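Local coordinates for aromatic-amino-acid:2-oxoglutarate transaminase (Candida albicans, PDB 6HND), which probably transfers amino groups between aromatic amino acids and 2-oxo acids such as 2-oxoglutarate, using pyridoxal 5'-phosphate as cofactor, at residues B[406-416]-B[493-503]. Numbering follows the deposited sequence.
Sequences YSYRKDLLLYS and YALANNDEEIL
Arg409 reaches from helix 392-418 to the loop before helix 499-518, and Tyr493, at the start of that loop, packs back against the helix. The contact belongs to the smaller C-terminal part of this class-I, fold-type I aminotransferase, where the axes of 406-416 and 499-503 cross at -36°, 9.2 Å apart at their closest. With its chain extended from CG to NE, Arg409 brings its guanidinium edge-on to two backbone carbonyls. Arg409 NH1 donates to Tyr493 O at 2.7 Å, while NH1 and NH2 together grip Ala496 O end-on, the NH2 bond measuring 2.8 Å. Both acceptors lie in the guanidinium plane, and the three bonds fix its rotation and tie down the loop leading to Asn498, the N-cap of helix 499-518. The Ile502 side chain crosses Arg409 at about a right angle, its CD1 3.5 Å from Arg409 CG and over one guanidinium face. Tyr493 CG lies between its backbone N and carbonyl carbon (chi1 46°), placing the ring against Lys410, whose CB sits over one face in a CH-pi contact. The Lys410 ammonium leads away to Asp411 and Asp432. On the second subunit, Phe50 stacks on Tyr406 and packs on Arg409, placing the contact at the dimer interface. Farther along, Leu412 CG meets Leu503 CD2 at 3.8 Å, and Ile502 CG2 sits 3.9 Å from Leu413 CB.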
# COMPACT_ATOMS: atom_id res chain seq x y z
N TYR B 406 -17.66 19.99 13.10
CA TYR B 406 -17.17 20.67 11.88
C TYR B 406 -18.04 21.89 11.61
O TYR B 406 -17.47 22.96 11.29
CB TYR B 406 -17.11 19.68 10.71
CG TYR B 406 -15.82 18.90 10.65
CD1 TYR B 406 -14.67 19.48 10.15
CD2 TYR B 406 -15.72 17.60 11.11
CE1 TYR B 406 -13.47 18.79 10.10
CE2 TYR B 406 -14.53 16.89 11.07
CZ TYR B 406 -13.40 17.48 10.55
OH TYR B 406 -12.22 16.82 10.49
N SER B 407 -19.36 21.74 11.75
CA SER B 407 -20.33 22.84 11.55
C SER B 407 -20.01 23.96 12.53
O SER B 407 -19.94 25.12 12.08
CB SER B 407 -21.75 22.38 11.70
OG SER B 407 -22.65 23.50 11.66
N TYR B 408 -19.83 23.65 13.81
CA TYR B 408 -19.53 24.68 14.83
C TYR B 408 -18.18 25.31 14.46
O TYR B 408 -18.09 26.57 14.48
CB TYR B 408 -19.58 24.10 16.25
CG TYR B 408 -19.33 25.10 17.35
CD1 TYR B 408 -20.25 26.10 17.62
CD2 TYR B 408 -18.17 25.05 18.12
CE1 TYR B 408 -20.03 27.03 18.62
CE2 TYR B 408 -17.94 25.97 19.13
CZ TYR B 408 -18.88 26.97 19.38
OH TYR B 408 -18.68 27.89 20.37
N ARG B 409 -17.17 24.49 14.13
CA ARG B 409 -15.79 24.95 13.85
C ARG B 409 -15.83 25.93 12.67
O ARG B 409 -15.26 27.04 12.79
CB ARG B 409 -14.84 23.77 13.58
CG ARG B 409 -14.30 23.11 14.84
CD ARG B 409 -13.74 21.73 14.55
NE ARG B 409 -13.08 21.20 15.72
CZ ARG B 409 -11.77 21.23 15.91
NH1 ARG B 409 -10.96 21.67 14.96
NH2 ARG B 409 -11.27 20.77 17.04
N LYS B 410 -16.52 25.56 11.58
CA LYS B 410 -16.55 26.41 10.36
C LYS B 410 -17.14 27.79 10.70
O LYS B 410 -16.56 28.82 10.26
CB LYS B 410 -17.31 25.74 9.22
CG LYS B 410 -17.37 26.59 7.96
CD LYS B 410 -18.64 27.39 7.86
CE LYS B 410 -19.83 26.55 7.44
NZ LYS B 410 -21.02 27.40 7.18
N ASP B 411 -18.26 27.81 11.43
CA ASP B 411 -18.98 29.08 11.75
C ASP B 411 -18.12 29.96 12.67
O ASP B 411 -18.09 31.20 12.46
CB ASP B 411 -20.34 28.79 12.36
CG ASP B 411 -21.31 28.12 11.39
OD1 ASP B 411 -21.06 28.19 10.14
OD2 ASP B 411 -22.28 27.53 11.90
N LEU B 412 -17.45 29.36 13.65
CA LEU B 412 -16.53 30.06 14.57
C LEU B 412 -15.46 30.78 13.76
O LEU B 412 -15.35 32.02 13.86
CB LEU B 412 -15.93 29.02 15.52
CG LEU B 412 -15.44 29.54 16.86
CD1 LEU B 412 -16.59 30.17 17.66
CD2 LEU B 412 -14.80 28.39 17.64
N LEU B 413 -14.72 30.06 12.92
CA LEU B 413 -13.65 30.66 12.08
C LEU B 413 -14.24 31.80 11.25
O LEU B 413 -13.58 32.86 11.15
CB LEU B 413 -13.02 29.59 11.20
CG LEU B 413 -11.99 30.10 10.20
CD1 LEU B 413 -10.80 30.71 10.94
CD2 LEU B 413 -11.54 28.98 9.27
N LEU B 414 -15.43 31.60 10.67
CA LEU B 414 -16.12 32.63 9.85
C LEU B 414 -16.48 33.85 10.73
O LEU B 414 -16.27 34.97 10.24
CB LEU B 414 -17.34 32.04 9.12
CG LEU B 414 -17.11 31.76 7.63
CD1 LEU B 414 -16.13 30.61 7.45
CD2 LEU B 414 -18.40 31.46 6.91
N TYR B 415 -16.97 33.64 11.96
CA TYR B 415 -17.25 34.72 12.95
C TYR B 415 -15.93 35.47 13.20
O TYR B 415 -15.86 36.69 12.94
CB TYR B 415 -17.88 34.14 14.22
CG TYR B 415 -18.16 35.14 15.32
CD1 TYR B 415 -19.26 35.99 15.24
CD2 TYR B 415 -17.35 35.23 16.44
CE1 TYR B 415 -19.51 36.92 16.23
CE2 TYR B 415 -17.59 36.16 17.43
CZ TYR B 415 -18.68 37.01 17.33
OH TYR B 415 -18.95 37.94 18.29
N SER B 416 -14.88 34.77 13.60
CA SER B 416 -13.56 35.38 13.91
C SER B 416 -13.15 36.33 12.78
O SER B 416 -12.46 37.31 13.07
CB SER B 416 -12.49 34.36 14.18
OG SER B 416 -12.09 33.72 12.98
N TYR B 493 -9.89 24.22 9.44
CA TYR B 493 -10.34 24.30 10.87
C TYR B 493 -10.47 22.89 11.45
O TYR B 493 -11.17 22.69 12.46
CB TYR B 493 -11.65 25.09 10.97
CG TYR B 493 -12.68 24.69 9.94
CD1 TYR B 493 -13.48 23.58 10.14
CD2 TYR B 493 -12.80 25.37 8.74
CE1 TYR B 493 -14.41 23.17 9.20
CE2 TYR B 493 -13.75 25.00 7.80
CZ TYR B 493 -14.55 23.90 8.03
OH TYR B 493 -15.45 23.49 7.10
N ALA B 494 -9.82 21.90 10.82
CA ALA B 494 -9.87 20.49 11.26
C ALA B 494 -8.79 20.24 12.31
O ALA B 494 -9.01 19.35 13.14
CB ALA B 494 -9.71 19.57 10.06
N LEU B 495 -7.69 20.98 12.28
CA LEU B 495 -6.47 20.64 13.06
C LEU B 495 -6.59 21.20 14.49
O LEU B 495 -6.14 20.54 15.44
CB LEU B 495 -5.20 21.15 12.35
CG LEU B 495 -4.10 20.10 12.12
CD1 LEU B 495 -2.76 20.78 11.90
CD2 LEU B 495 -3.97 19.08 13.26
N ALA B 496 -7.16 22.38 14.66
CA ALA B 496 -7.18 23.11 15.95
C ALA B 496 -7.63 22.17 17.07
O ALA B 496 -8.51 21.37 16.81
CB ALA B 496 -8.10 24.29 15.83
N ASN B 497 -7.07 22.32 18.28
CA ASN B 497 -7.39 21.53 19.51
C ASN B 497 -8.69 22.03 20.17
O ASN B 497 -9.36 21.22 20.83
CB ASN B 497 -6.26 21.57 20.54
CG ASN B 497 -4.97 20.97 20.02
OD1 ASN B 497 -4.92 19.79 19.71
ND2 ASN B 497 -3.94 21.78 19.88
N ASN B 498 -9.03 23.30 20.00
CA ASN B 498 -10.15 23.96 20.74
C ASN B 498 -10.59 25.26 20.04
O ASN B 498 -9.86 25.78 19.16
CB ASN B 498 -9.77 24.19 22.22
CG ASN B 498 -8.45 24.91 22.41
OD1 ASN B 498 -8.28 26.04 21.95
ND2 ASN B 498 -7.49 24.27 23.08
N ASP B 499 -11.74 25.76 20.47
CA ASP B 499 -12.38 27.02 20.02
C ASP B 499 -11.42 28.19 20.19
O ASP B 499 -11.43 29.08 19.32
CB ASP B 499 -13.67 27.27 20.82
CG ASP B 499 -14.72 26.18 20.68
OD1 ASP B 499 -14.54 25.30 19.85
OD2 ASP B 499 -15.71 26.24 21.41
N GLU B 500 -10.64 28.22 21.27
CA GLU B 500 -9.69 29.33 21.56
C GLU B 500 -8.68 29.42 20.40
O GLU B 500 -8.40 30.55 19.92
CB GLU B 500 -9.01 29.14 22.93
CG GLU B 500 -9.97 29.27 24.11
CD GLU B 500 -10.92 28.09 24.34
OE1 GLU B 500 -10.43 26.93 24.36
OE2 GLU B 500 -12.15 28.33 24.49
N GLU B 501 -8.17 28.28 19.92
CA GLU B 501 -7.17 28.27 18.81
C GLU B 501 -7.84 28.75 17.53
O GLU B 501 -7.16 29.42 16.74
CB GLU B 501 -6.55 26.90 18.64
CG GLU B 501 -5.52 26.59 19.70
CD GLU B 501 -5.02 25.16 19.63
OE1 GLU B 501 -5.22 24.51 18.56
OE2 GLU B 501 -4.45 24.69 20.65
N ILE B 502 -9.12 28.44 17.33
CA ILE B 502 -9.84 28.85 16.08
C ILE B 502 -10.04 30.36 16.10
O ILE B 502 -9.71 31.00 15.07
CB ILE B 502 -11.15 28.08 15.91
CG1 ILE B 502 -10.82 26.61 15.60
CG2 ILE B 502 -12.01 28.74 14.84
CD1 ILE B 502 -12.00 25.68 15.64
N LEU B 503 -10.51 30.91 17.22
CA LEU B 503 -10.76 32.38 17.33
C LEU B 503 -9.42 33.08 17.12
O LEU B 503 -9.40 34.04 16.36
CB LEU B 503 -11.44 32.74 18.66
CG LEU B 503 -12.87 32.20 18.82
CD1 LEU B 503 -13.38 32.38 20.24
CD2 LEU B 503 -13.83 32.83 17.82